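Local coordinates for polyketide synthase (Lyngbya majuscula 19L, PDB 3QIT), which probably hydrolyses the thioester of a sulfated polyketide chain, with decarboxylation and sulfate elimination giving the terminal alkene of curacin A, at residues V88-P93 with S114-K119; L108-A113 with L224-S229; L128-E133 with P247-Q252; A167-Q172 with V197-D202; V263-G268 with A277-L282. All coordinates share one frame; numbering follows the deposited sequence. Where two conformers were deposited one is given.

Contact 1. Residues V88-P93 with S114-K119; sequences VIQELP and SVRPKK
Gln90 brings its amide nitrogen obliquely up to the guanidinium of Arg116, with NE2 of Gln90 4.3 Å from NE of Arg116. One face of that guanidinium is covered by Val115, whose CG1 stands 3.5 Å above the plane and off toward its rim. Both neighbouring groups are donors, and no hydrogen bond joins them; each turns to Asp86, one turn back along helix 78-91. Gln90 NE2 bonds to the backbone oxygen of Asp86, and Arg116 NH2 forms a salt bridge with its carboxylate. Arg116 NH1 forms a salt bridge with Asp149 of the second subunit.

Beside this polar cluster lies an aliphatic contact. Ile89 sends its CG2 branch to within 3.5 Å of CD of Lys119, a tight carbon pair in which the two side chains pass at a slant. The lysine stem, with CG anti to the carbonyl carbon (chi1 -66°), is extended through CE; only NZ is turned aside, at chi4. CE passes 4.0 Å from NE2 of Gln90, the two side chains lying at about a right angle. Ile89 also touches Leu30 of strand 28-32.

The contact thus joins the end of helix 78-91 to the turn just after helix 104-115, where Arg116 is the first residue to leave helical geometry. Its chemistry implies that hydrocarbon does the joining directly, while the arginine, placed between two carboxylates, probably stays charged and links helix, turn and partner subunit.

Contact 2. Residues L108-A113 with L224-S229; sequences LATAIA and LEMLKS
Met226 and Leu227 carry the apolar part, reaching from helix 224-229 onto Thr110 and Ala111. The thioether of Met226 lies against the small surface of Ala111: SD comes within 3.8 Å of CA of Ala111, and CE within 4.0 Å of its CB. The methionine chain runs straight out, CG anti to the backbone N (chi1 157°), and bends only at the sulfur. Leu227 CD2 touches CG2 of Thr110 at 3.9 Å, in one of the two conformers of the threonine.

Among the polar groups, Thr110 OG1 faces the sulfur merely as packing; it hydrogen-bonds to Met107 O of its own helix and to Tyr223 OH of helix 220-229. Ser229 OG donates to O of Met226 at 2.6 Å, within its helix.

The axes cross at 57°, 9.7 Å apart, and Ala111 lets the thioether reach its CA. Leu144 of the second subunit packs on both Ala111 and Met226; an alanine in place of this methionine would probably leave Ala111 and Leu144 without the thioether that fills the space between them and helix 224-229. Chemically, 108-113 and 224-229 meet by apolar packing, with the Thr110 OG1–Tyr223 OH bond joining the same two helices one turn back from Leu227.

Contact 3. Residues L128-E133 with P247-Q252; sequences LPLPAE and PEDLQQ
Asp249, which meets Leu130 with both its backbone and its carboxylate, has that carboxylate held by Arg246, with Arg220 at longer range. OD2 forms a salt bridge with Arg246 NE, while OD1 has a long, weak ion pair with Arg220. Lying in the first turn of helix 247-256, the carboxylate is also likely to be stabilised as an anion by the helix N terminus.

Against this held group Leu130 sets a single methyl. Its CD1 rests 3.9 Å from the backbone O of Asp249 and 4.3 Å from OD1 of the same residue. The same methyl lies 3.9 Å from CB of Gln252, the two side chains running at about a right angle. The first torsion, with CG anti to the carbonyl carbon (chi1 -82°), swings CG of Leu130 toward the helix. Its second methyl, CD2, packs 3.8 Å from CD1 of Leu227, on helix 220-229.

The loop 128-133 follows strand 120-126 of the alpha/beta hydrolase sheet, leaving close to the probable acid of a Ser-His-Glu triad, and leads toward the helices inserted over the sheet. At its start, Leu128 O is gripped by two side-chain amides, those of Asn245 and Gln253, while Pro131 O bonds to Arg220.

Gln252 offers Leu130 only the base of its side chain. The chain bends at chi2 (55°) and carries the amide away, where NE2 bonds to Thr256 OG1, one turn further along the helix.

Contact 4. Residues A167-Q172 with V197-D202; sequences ASRLRQ and VRWSWD
Leu170 and Trp199 make the apolar core of this contact, their side chains approaching from opposite directions. CD2 of Leu170 comes within 3.6 Å of CH2 of Trp199, meeting the ring obliquely. Having CG anti to the carbonyl carbon (chi1 -60°) turns the leucine's end toward the indole, although its root is not aimed there. Arg169 adds its aliphatic stem, CD lying near the ring plane at the edge, 4.4 Å from CZ2 of Trp199.

A single water supplies the polar link. It accepts from NH1 of Arg169 at 3.0 Å and from NE1 of Trp199 at 2.9 Å, sitting in the plane of both the guanidinium and the indole. Two edge N-H groups are thus joined through one oxygen, giving the indole N-H an acceptor.

Helix 163-173 and the hairpin of strands 190-193 and 196-199 both belong to the insertion between strands 120-126 and 234-239, the place where many alpha/beta hydrolases carry a lid. Helix 179-188 covers Leu170 with Leu185 and Ala186.

Aromatic neighbours complete the setting of Trp199. Trp201 NE1 stands 3.3 Å above one face of its ring, offset toward the rim, while CB of Trp199 lies 3.4 Å above the ring of Trp201 in return. His157 and Phe160 both meet the Trp199 ring edge-to-face.

Contact 5. Residues V263-G268 with A277-L282; sequences VFLSGG and AALASL
Val263 and Leu282 make the tightest meeting, with CG1 of the valine 3.4 Å from CD2 of the leucine, closer than carbons usually pack. The side chains run alongside one another, pointing in opposite senses. CG1 of Val263 takes the crowded position between backbone N and carbonyl carbon (chi1 72°), which turns it to the helix.

Two residues on, Leu265 divides its methyls between neighbouring positions of the helix. CD1 lies 3.8 Å from the backbone N of Leu279 and 4.0 Å from its CB, while CD2 is 4.2 Å from CB of Ala278. The small alanine lets the leucine branch lie close to the helix backbone, where the CA atoms of Leu265 and Ala278 are 7.2 Å apart.

Behind this first layer stands Val237 of the adjoining strand 234-239, touching Val263, Leu265 and Leu282 alike. Backbone bonds to Leu236, Tyr238 and Asp240 fix the strand, and Val45 of helix 43-51 packs on Leu279. Beyond the strand the chain turns through two glycines: Gly267 N bonds to Asp240 OD1, and Gly268 N to Asp274 OD2. At the backbone angles of Gly267 a side chain would run into the preceding carbonyl oxygen.

Strand 263-265 and helix 277-282 run nearly antiparallel, at 154° with axes 10.0 Å apart. This is the last strand and C-terminal helix of an alpha/beta hydrolase, joined by a connection that includes helix 271-274 and, just after Gly268, bears the histidine of the probable catalytic triad.

Overall arrangement
From the N terminus, helix 78-91 opens contact 1, which closes just past helix 104-115. Contact 2 has by then opened on that same helix, so contacts 1 and 2 cross, and they touch; both also reach the second subunit. Contact 3 opens in the loop after strand 120-126. Contact 4, wholly within the inserted helices and hairpin, is nested inside the loops of contacts 2 and 3, about 31 and 30 Å away between centres. Helix 220-229 then closes contact 2 and helix 247-256 contact 3, another crossing pair that touch. Contact 5 follows in series, fastening the C-terminal helix to edge strand 261-265 and meeting contact 3 through Leu250 and Phe264.

Contact 1. Residues V88-P93 with S114-K119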
# COMPACT_ATOMS: atom_id res chain seq x y z
N VAL B 88 9.72 10.94 10.15
CA VAL B 88 10.48 11.03 11.39
C VAL B 88 11.78 11.81 11.16
O VAL B 88 12.13 12.70 11.94
CB VAL B 88 10.82 9.63 11.97
CG1 VAL B 88 11.77 9.78 13.16
CG2 VAL B 88 9.53 8.90 12.43
N ILE B 89 12.46 11.52 10.05
CA ILE B 89 13.70 12.24 9.72
C ILE B 89 13.44 13.73 9.54
O ILE B 89 14.22 14.58 10.04
CB ILE B 89 14.40 11.65 8.50
CG1 ILE B 89 14.95 10.28 8.86
CG2 ILE B 89 15.57 12.57 8.03
CD1 ILE B 89 15.27 9.40 7.67
N GLN B 90 12.34 14.06 8.87
CA GLN B 90 11.97 15.47 8.67
C GLN B 90 11.76 16.19 9.99
O GLN B 90 11.92 17.41 10.08
CB GLN B 90 10.73 15.63 7.77
CG GLN B 90 10.76 14.95 6.39
CD GLN B 90 12.09 15.08 5.63
OE1 GLN B 90 12.55 16.19 5.34
NE2 GLN B 90 12.68 13.94 5.27
N GLU B 91 11.42 15.43 11.03
CA GLU B 91 11.16 15.99 12.35
C GLU B 91 12.45 16.21 13.16
O GLU B 91 12.47 17.00 14.10
CB GLU B 91 10.17 15.10 13.12
CG GLU B 91 9.54 15.73 14.36
CD GLU B 91 8.52 16.83 14.06
OE1 GLU B 91 8.23 17.11 12.88
OE2 GLU B 91 8.02 17.43 15.04
N LEU B 92 13.52 15.50 12.78
CA LEU B 92 14.79 15.57 13.50
C LEU B 92 15.62 16.74 13.01
O LEU B 92 15.30 17.32 11.96
CB LEU B 92 15.56 14.23 13.37
CG LEU B 92 14.82 13.03 13.97
CD1 LEU B 92 15.56 11.71 13.66
CD2 LEU B 92 14.59 13.19 15.48
N PRO B 93 16.65 17.14 13.78
CA PRO B 93 17.52 18.24 13.36
C PRO B 93 18.12 18.01 11.98
O PRO B 93 18.32 16.86 11.58
CB PRO B 93 18.61 18.25 14.43
CG PRO B 93 17.92 17.77 15.65
CD PRO B 93 16.96 16.70 15.15
N SER B 114 19.14 5.22 0.70
CA SER B 114 19.24 5.32 -0.76
C SER B 114 18.53 6.57 -1.28
O SER B 114 18.97 7.19 -2.25
CB SER B 114 18.74 4.04 -1.46
OG SER B 114 17.32 3.97 -1.52
N VAL B 115 17.45 6.95 -0.59
CA VAL B 115 16.62 8.10 -0.94
C VAL B 115 17.14 9.43 -0.37
O VAL B 115 17.09 10.46 -1.05
CB VAL B 115 15.15 7.88 -0.51
CG1 VAL B 115 14.29 9.15 -0.67
CG2 VAL B 115 14.54 6.72 -1.29
N ARG B 116 17.64 9.41 0.87
CA ARG B 116 18.07 10.61 1.55
C ARG B 116 19.55 10.51 1.99
O ARG B 116 19.86 10.70 3.17
CB ARG B 116 17.23 10.84 2.81
CG ARG B 116 15.71 10.81 2.60
CD ARG B 116 15.26 11.95 1.70
NE ARG B 116 13.79 11.99 1.58
CZ ARG B 116 13.14 12.49 0.53
NH1 ARG B 116 13.80 12.95 -0.54
NH2 ARG B 116 11.81 12.48 0.53
N PRO B 117 20.46 10.22 1.05
CA PRO B 117 21.85 10.02 1.47
C PRO B 117 22.49 11.19 2.21
O PRO B 117 23.31 10.96 3.10
CB PRO B 117 22.58 9.76 0.14
CG PRO B 117 21.71 10.36 -0.90
CD PRO B 117 20.32 10.08 -0.41
N LYS B 118 22.13 12.43 1.87
CA LYS B 118 22.78 13.57 2.51
C LYS B 118 22.45 13.66 4.00
O LYS B 118 23.17 14.29 4.77
CB LYS B 118 22.42 14.88 1.80
CG LYS B 118 22.83 14.91 0.33
CD LYS B 118 22.37 16.21 -0.31
CE LYS B 118 22.75 16.28 -1.79
NZ LYS B 118 21.86 15.43 -2.63
N LYS B 119 21.38 12.99 4.41
CA LYS B 119 20.93 13.01 5.79
C LYS B 119 21.65 11.99 6.69
O LYS B 119 21.47 12.02 7.91
CB LYS B 119 19.41 12.83 5.85
CG LYS B 119 18.68 14.04 5.21
CD LYS B 119 17.17 13.92 5.25
CE LYS B 119 16.49 15.02 4.43
NZ LYS B 119 16.77 16.39 4.96

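Contact 2. Residues L108-A113 with L224-S229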
# COMPACT_ATOMS: atom_id res chain seq x y z
N LEU B 108 14.61 -1.42 5.75
CA LEU B 108 14.03 -0.06 5.68
C LEU B 108 15.09 1.03 5.73
O LEU B 108 14.99 2.04 5.01
CB LEU B 108 12.95 0.17 6.75
CG LEU B 108 11.70 -0.70 6.54
CD1 LEU B 108 10.89 -0.77 7.86
CD2 LEU B 108 10.83 -0.16 5.41
N ALA B 109 16.09 0.82 6.56
CA ALA B 109 17.20 1.74 6.68
C ALA B 109 17.94 1.86 5.36
O ALA B 109 18.30 2.97 4.97
CB ALA B 109 18.14 1.31 7.79
N THR B 110 18.16 0.75 4.66
CA THR B 110 18.84 0.83 3.35
C THR B 110 18.04 1.65 2.34
O THR B 110 18.59 2.41 1.54
CB THR B 110 19.21 -0.55 2.70
OG1 THR B 110 18.03 -1.29 2.36
CG2 THR B 110 20.08 -1.38 3.62
N ALA B 111 16.73 1.49 2.37
CA ALA B 111 15.89 2.20 1.43
C ALA B 111 15.91 3.69 1.72
O ALA B 111 16.10 4.51 0.82
CB ALA B 111 14.49 1.63 1.42
N ILE B 112 15.80 4.05 2.99
CA ILE B 112 15.80 5.49 3.30
C ILE B 112 17.17 6.14 3.04
O ILE B 112 17.22 7.26 2.55
CB ILE B 112 15.20 5.81 4.70
CG1 ILE B 112 14.72 7.27 4.76
CG2 ILE B 112 16.20 5.59 5.78
CD1 ILE B 112 13.43 7.55 3.99
N ALA B 113 18.25 5.41 3.29
CA ALA B 113 19.61 5.88 2.99
C ALA B 113 19.83 6.03 1.50
O ALA B 113 20.59 6.89 1.08
CB ALA B 113 20.68 4.94 3.60
N LEU B 224 19.34 -5.84 -4.82
CA LEU B 224 20.79 -5.75 -4.91
C LEU B 224 21.20 -4.47 -5.64
O LEU B 224 22.21 -3.84 -5.29
CB LEU B 224 21.39 -6.97 -5.61
CG LEU B 224 21.27 -8.32 -4.88
CD1 LEU B 224 21.85 -9.44 -5.74
CD2 LEU B 224 21.97 -8.27 -3.52
N GLU B 225 20.42 -4.07 -6.64
CA GLU B 225 20.73 -2.83 -7.34
C GLU B 225 20.61 -1.63 -6.39
O GLU B 225 21.40 -0.70 -6.47
CB GLU B 225 19.87 -2.64 -8.59
CG GLU B 225 20.23 -3.59 -9.74
CD GLU B 225 21.60 -3.30 -10.38
OE1 GLU B 225 22.10 -4.18 -11.12
OE2 GLU B 225 22.16 -2.20 -10.17
N MET B 226 19.62 -1.68 -5.50
CA MET B 226 19.48 -0.66 -4.45
C MET B 226 20.73 -0.65 -3.58
O MET B 226 21.33 0.42 -3.37
CB MET B 226 18.23 -0.91 -3.61
CG MET B 226 18.26 -0.28 -2.20
SD MET B 226 16.66 -0.28 -1.38
CE MET B 226 15.86 1.05 -2.27
N LEU B 227 21.12 -1.83 -3.09
CA LEU B 227 22.30 -1.96 -2.22
C LEU B 227 23.57 -1.45 -2.91
O LEU B 227 24.39 -0.74 -2.30
CB LEU B 227 22.50 -3.41 -1.77
CG LEU B 227 21.42 -4.09 -0.89
CD1 LEU B 227 21.84 -5.48 -0.50
CD2 LEU B 227 21.05 -3.27 0.34
N LYS B 228 23.70 -1.76 -4.20
CA LYS B 228 24.85 -1.34 -4.99
C LYS B 228 24.95 0.19 -5.07
O LYS B 228 26.06 0.73 -5.11
CB LYS B 228 24.78 -1.96 -6.39
CG LYS B 228 26.11 -1.96 -7.14
CD LYS B 228 25.98 -2.59 -8.53
CE LYS B 228 27.34 -2.61 -9.24
NZ LYS B 228 27.23 -2.97 -10.69
N SER B 229 23.80 0.86 -5.05
CA SER B 229 23.69 2.31 -5.25
C SER B 229 24.01 3.16 -4.01
O SER B 229 24.25 4.37 -4.12
CB SER B 229 22.28 2.68 -5.74
OG SER B 229 21.34 2.72 -4.67

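Contact 3. Residues L128-E133 with P247-Q252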
# COMPACT_ATOMS: atom_id res chain seq x y z
N LEU B 128 21.11 -7.70 8.07
CA LEU B 128 20.40 -7.34 6.86
C LEU B 128 19.98 -8.59 6.12
O LEU B 128 20.80 -9.43 5.83
CB LEU B 128 21.32 -6.49 5.96
CG LEU B 128 20.68 -6.05 4.64
CD1 LEU B 128 19.69 -4.88 4.88
CD2 LEU B 128 21.78 -5.68 3.63
N PRO B 129 18.66 -8.73 5.84
CA PRO B 129 18.24 -9.91 5.05
C PRO B 129 18.40 -9.67 3.55
O PRO B 129 18.62 -8.54 3.11
CB PRO B 129 16.77 -10.09 5.44
CG PRO B 129 16.32 -8.78 6.06
CD PRO B 129 17.53 -7.90 6.30
N LEU B 130 18.31 -10.74 2.77
CA LEU B 130 18.19 -10.59 1.33
C LEU B 130 16.92 -11.34 0.95
O LEU B 130 16.64 -12.40 1.52
CB LEU B 130 19.39 -11.22 0.62
CG LEU B 130 20.71 -10.46 0.48
CD1 LEU B 130 21.66 -11.24 -0.44
CD2 LEU B 130 20.48 -9.04 -0.04
N PRO B 131 16.15 -10.78 0.00
CA PRO B 131 15.00 -11.50 -0.56
C PRO B 131 15.44 -12.79 -1.23
O PRO B 131 16.49 -12.83 -1.89
CB PRO B 131 14.46 -10.53 -1.61
CG PRO B 131 14.95 -9.19 -1.20
CD PRO B 131 16.29 -9.43 -0.59
N ALA B 132 14.65 -13.85 -1.07
CA ALA B 132 14.93 -15.13 -1.73
C ALA B 132 14.84 -15.00 -3.25
O ALA B 132 14.07 -14.18 -3.77
CB ALA B 132 13.99 -16.21 -1.22
N GLU B 133 15.65 -15.79 -3.95
CA GLU B 133 15.52 -15.96 -5.38
C GLU B 133 14.16 -16.63 -5.60
O GLU B 133 13.92 -17.73 -5.10
CB GLU B 133 16.66 -16.84 -5.92
CG GLU B 133 16.69 -17.02 -7.44
CD GLU B 133 17.17 -15.79 -8.19
OE1 GLU B 133 18.12 -15.13 -7.73
OE2 GLU B 133 16.59 -15.49 -9.26
N PRO B 247 26.11 -18.62 3.75
CA PRO B 247 27.38 -18.11 3.23
C PRO B 247 27.26 -17.40 1.88
O PRO B 247 27.91 -16.38 1.68
CB PRO B 247 28.23 -19.37 3.09
CG PRO B 247 27.68 -20.30 4.10
CD PRO B 247 26.22 -20.02 4.20
N GLU B 248 26.43 -17.92 0.98
CA GLU B 248 26.16 -17.26 -0.31
C GLU B 248 25.50 -15.89 -0.17
O GLU B 248 25.73 -15.00 -0.99
CB GLU B 248 25.30 -18.13 -1.24
CG GLU B 248 24.05 -18.71 -0.59
CD GLU B 248 24.26 -20.13 -0.10
OE1 GLU B 248 23.57 -21.03 -0.63
OE2 GLU B 248 25.12 -20.36 0.80
N ASP B 249 24.65 -15.72 0.85
CA ASP B 249 24.00 -14.43 1.10
C ASP B 249 25.01 -13.42 1.63
O ASP B 249 24.99 -12.26 1.23
CB ASP B 249 22.85 -14.55 2.12
CG ASP B 249 21.71 -15.44 1.63
OD1 ASP B 249 21.41 -15.41 0.42
OD2 ASP B 249 21.12 -16.15 2.48
N LEU B 250 25.87 -13.87 2.56
CA LEU B 250 26.96 -13.02 3.07
C LEU B 250 27.89 -12.61 1.94
O LEU B 250 28.28 -11.45 1.85
CB LEU B 250 27.77 -13.74 4.14
CG LEU B 250 27.09 -14.04 5.48
CD1 LEU B 250 28.07 -14.79 6.39
CD2 LEU B 250 26.61 -12.77 6.14
N GLN B 251 28.23 -13.58 1.08
CA GLN B 251 29.06 -13.32 -0.09
C GLN B 251 28.39 -12.32 -1.04
O GLN B 251 29.03 -11.38 -1.52
CB GLN B 251 29.39 -14.64 -0.82
CG GLN B 251 30.42 -14.52 -1.94
CD GLN B 251 31.77 -13.95 -1.50
OE1 GLN B 251 32.43 -13.24 -2.27
NE2 GLN B 251 32.19 -14.27 -0.27
N GLN B 252 27.10 -12.53 -1.30
CA GLN B 252 26.36 -11.62 -2.16
C GLN B 252 26.36 -10.20 -1.64
O GLN B 252 26.60 -9.27 -2.41
CB GLN B 252 24.92 -12.10 -2.38
CG GLN B 252 24.19 -11.33 -3.48
CD GLN B 252 24.94 -11.33 -4.81
OE1 GLN B 252 25.13 -12.38 -5.42
NE2 GLN B 252 25.36 -10.15 -5.25

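Contact 4. Residues A167-Q172 with V197-D202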
# COMPACT_ATOMS: atom_id res chain seq x y z
N ALA B 167 5.77 -12.08 28.92
CA ALA B 167 7.23 -11.89 29.01
C ALA B 167 7.98 -13.19 28.79
O ALA B 167 9.02 -13.19 28.15
CB ALA B 167 7.61 -11.29 30.36
N SER B 168 7.46 -14.30 29.34
CA SER B 168 8.10 -15.61 29.15
C SER B 168 8.18 -15.97 27.67
O SER B 168 9.19 -16.52 27.19
CB SER B 168 7.33 -16.69 29.92
OG SER B 168 7.38 -16.44 31.31
N ARG B 169 7.10 -15.67 26.93
CA ARG B 169 7.09 -15.90 25.50
C ARG B 169 8.16 -15.06 24.80
O ARG B 169 8.82 -15.55 23.89
CB ARG B 169 5.71 -15.64 24.90
CG ARG B 169 5.67 -15.98 23.41
CD ARG B 169 4.27 -16.19 22.91
NE ARG B 169 3.74 -17.48 23.35
CZ ARG B 169 2.59 -17.99 22.90
NH1 ARG B 169 1.88 -17.33 22.01
NH2 ARG B 169 2.16 -19.16 23.36
N LEU B 170 8.34 -13.81 25.20
CA LEU B 170 9.43 -13.01 24.62
C LEU B 170 10.82 -13.62 24.90
O LEU B 170 11.68 -13.63 24.00
CB LEU B 170 9.39 -11.57 25.12
CG LEU B 170 8.12 -10.76 24.83
CD1 LEU B 170 8.32 -9.34 25.38
CD2 LEU B 170 7.82 -10.74 23.31
N ARG B 171 11.02 -14.08 26.14
CA ARG B 171 12.32 -14.63 26.54
C ARG B 171 12.59 -15.98 25.85
O ARG B 171 13.75 -16.29 25.55
CB ARG B 171 12.47 -14.72 28.07
CG ARG B 171 13.93 -14.87 28.55
CD ARG B 171 14.06 -14.74 30.08
NE ARG B 171 15.46 -14.81 30.52
CZ ARG B 171 15.86 -15.27 31.70
NH1 ARG B 171 14.98 -15.71 32.60
NH2 ARG B 171 17.16 -15.29 32.00
N GLN B 172 11.55 -16.75 25.56
CA GLN B 172 11.75 -17.98 24.80
C GLN B 172 12.20 -17.67 23.38
O GLN B 172 13.06 -18.39 22.84
CB GLN B 172 10.51 -18.89 24.86
CG GLN B 172 10.27 -19.42 26.28
CD GLN B 172 9.17 -20.46 26.37
OE1 GLN B 172 9.09 -21.37 25.54
NE2 GLN B 172 8.33 -20.35 27.39
N VAL B 197 -4.65 -10.87 29.31
CA VAL B 197 -4.02 -9.78 28.55
C VAL B 197 -3.62 -10.29 27.18
O VAL B 197 -3.35 -11.47 27.01
CB VAL B 197 -2.79 -9.16 29.26
CG1 VAL B 197 -3.18 -8.63 30.64
CG2 VAL B 197 -1.62 -10.17 29.37
N ARG B 198 -3.61 -9.39 26.21
CA ARG B 198 -3.23 -9.75 24.85
C ARG B 198 -2.17 -8.77 24.38
O ARG B 198 -2.01 -7.68 24.98
CB ARG B 198 -4.43 -9.68 23.92
CG ARG B 198 -4.98 -8.27 23.70
CD ARG B 198 -6.14 -8.26 22.69
NE ARG B 198 -6.67 -6.91 22.52
CZ ARG B 198 -7.68 -6.57 21.72
NH1 ARG B 198 -8.29 -7.48 20.97
NH2 ARG B 198 -8.08 -5.31 21.66
N TRP B 199 -1.46 -9.12 23.31
CA TRP B 199 -0.57 -8.16 22.69
C TRP B 199 -1.33 -6.93 22.21
O TRP B 199 -2.46 -7.04 21.76
CB TRP B 199 0.14 -8.76 21.47
CG TRP B 199 0.99 -9.99 21.75
CD1 TRP B 199 0.86 -11.20 21.17
CD2 TRP B 199 2.12 -10.08 22.64
NE1 TRP B 199 1.85 -12.06 21.61
CE2 TRP B 199 2.61 -11.40 22.55
CE3 TRP B 199 2.76 -9.17 23.52
CZ2 TRP B 199 3.72 -11.85 23.28
CZ3 TRP B 199 3.87 -9.61 24.25
CH2 TRP B 199 4.33 -10.95 24.13
N SER B 200 -0.70 -5.77 22.32
CA SER B 200 -1.37 -4.53 21.94
C SER B 200 -0.89 -3.98 20.58
O SER B 200 -1.40 -2.97 20.10
CB SER B 200 -1.23 -3.49 23.06
OG SER B 200 0.13 -3.18 23.22
N TRP B 201 0.03 -4.69 19.95
CA TRP B 201 0.37 -4.45 18.54
C TRP B 201 -0.71 -5.08 17.64
O TRP B 201 -1.57 -5.83 18.10
CB TRP B 201 1.80 -4.91 18.22
CG TRP B 201 2.17 -6.34 18.57
CD1 TRP B 201 2.78 -6.78 19.72
CD2 TRP B 201 1.94 -7.50 17.75
NE1 TRP B 201 2.99 -8.16 19.64
CE2 TRP B 201 2.47 -8.61 18.45
CE3 TRP B 201 1.38 -7.70 16.47
CZ2 TRP B 201 2.42 -9.91 17.93
CZ3 TRP B 201 1.34 -9.00 15.95
CH2 TRP B 201 1.85 -10.09 16.69
N ASP B 202 -0.70 -4.74 16.35
CA ASP B 202 -1.82 -5.10 15.46
C ASP B 202 -1.68 -6.54 14.98
O ASP B 202 -0.78 -6.83 14.20
CB ASP B 202 -1.84 -4.16 14.25
CG ASP B 202 -3.14 -4.23 13.47
OD1 ASP B 202 -3.83 -5.28 13.54
OD2 ASP B 202 -3.47 -3.24 12.77
O HOH W 1 2.37 -14.76 20.62

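Contact 5. Residues V263-G268 with A277-L282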
# COMPACT_ATOMS: atom_id res chain seq x y z
N VAL B 263 31.39 -6.51 10.00
CA VAL B 263 31.78 -6.94 11.33
C VAL B 263 30.93 -8.09 11.85
O VAL B 263 29.70 -8.16 11.60
CB VAL B 263 31.89 -5.74 12.32
CG1 VAL B 263 30.56 -5.20 12.68
CG2 VAL B 263 32.70 -6.12 13.59
N PHE B 264 31.58 -9.01 12.56
CA PHE B 264 30.87 -10.10 13.20
C PHE B 264 30.91 -9.95 14.70
O PHE B 264 31.99 -9.93 15.30
CB PHE B 264 31.44 -11.45 12.74
CG PHE B 264 31.23 -11.72 11.28
CD1 PHE B 264 32.10 -11.18 10.32
CD2 PHE B 264 30.14 -12.46 10.84
CE1 PHE B 264 31.90 -11.41 8.95
CE2 PHE B 264 29.92 -12.70 9.48
CZ PHE B 264 30.80 -12.17 8.53
N LEU B 265 29.74 -9.85 15.30
CA LEU B 265 29.60 -9.73 16.74
C LEU B 265 29.26 -11.09 17.31
O LEU B 265 28.77 -11.97 16.58
CB LEU B 265 28.50 -8.72 17.09
CG LEU B 265 28.72 -7.24 16.73
CD1 LEU B 265 27.63 -6.35 17.40
CD2 LEU B 265 30.13 -6.78 17.11
N SER B 266 29.51 -11.26 18.60
CA SER B 266 29.24 -12.53 19.24
C SER B 266 27.75 -12.62 19.58
O SER B 266 27.29 -11.99 20.52
CB SER B 266 30.09 -12.70 20.49
OG SER B 266 29.78 -13.91 21.15
N GLY B 267 27.02 -13.41 18.81
CA GLY B 267 25.61 -13.61 19.05
C GLY B 267 24.88 -14.11 17.83
O GLY B 267 25.48 -14.32 16.77
N GLY B 268 23.57 -14.29 17.97
CA GLY B 268 22.72 -14.76 16.87
C GLY B 268 22.05 -13.62 16.13
O GLY B 268 22.65 -12.57 15.94
N ALA B 277 25.95 -4.10 24.18
CA ALA B 277 27.09 -3.22 24.50
C ALA B 277 28.06 -3.14 23.32
O ALA B 277 28.57 -2.06 22.98
CB ALA B 277 27.81 -3.68 25.75
N ALA B 278 28.34 -4.29 22.70
CA ALA B 278 29.24 -4.34 21.54
C ALA B 278 28.70 -3.55 20.37
O ALA B 278 29.46 -2.86 19.66
CB ALA B 278 29.53 -5.80 21.14
N LEU B 279 27.39 -3.66 20.13
CA LEU B 279 26.78 -2.89 19.07
C LEU B 279 26.84 -1.38 19.36
O LEU B 279 27.17 -0.59 18.48
CB LEU B 279 25.33 -3.38 18.84
CG LEU B 279 24.57 -2.71 17.71
CD1 LEU B 279 25.34 -2.73 16.38
CD2 LEU B 279 23.20 -3.45 17.60
N ALA B 280 26.58 -0.97 20.60
CA ALA B 280 26.70 0.45 20.95
C ALA B 280 28.13 0.93 20.68
O ALA B 280 28.33 2.02 20.13
CB ALA B 280 26.34 0.66 22.41
N SER B 281 29.09 0.10 21.07
CA SER B 281 30.51 0.43 20.92
C SER B 281 30.84 0.64 19.45
O SER B 281 31.52 1.60 19.08
CB SER B 281 31.37 -0.68 21.50
OG SER B 281 32.73 -0.31 21.43
N LEU B 282 30.33 -0.25 18.60
CA LEU B 282 30.55 -0.13 17.17
C LEU B 282 29.95 1.18 16.58
O LEU B 282 30.58 1.85 15.76
CB LEU B 282 29.97 -1.35 16.47
CG LEU B 282 30.01 -1.36 14.97
CD1 LEU B 282 31.45 -1.30 14.47
CD2 LEU B 282 29.36 -2.65 14.56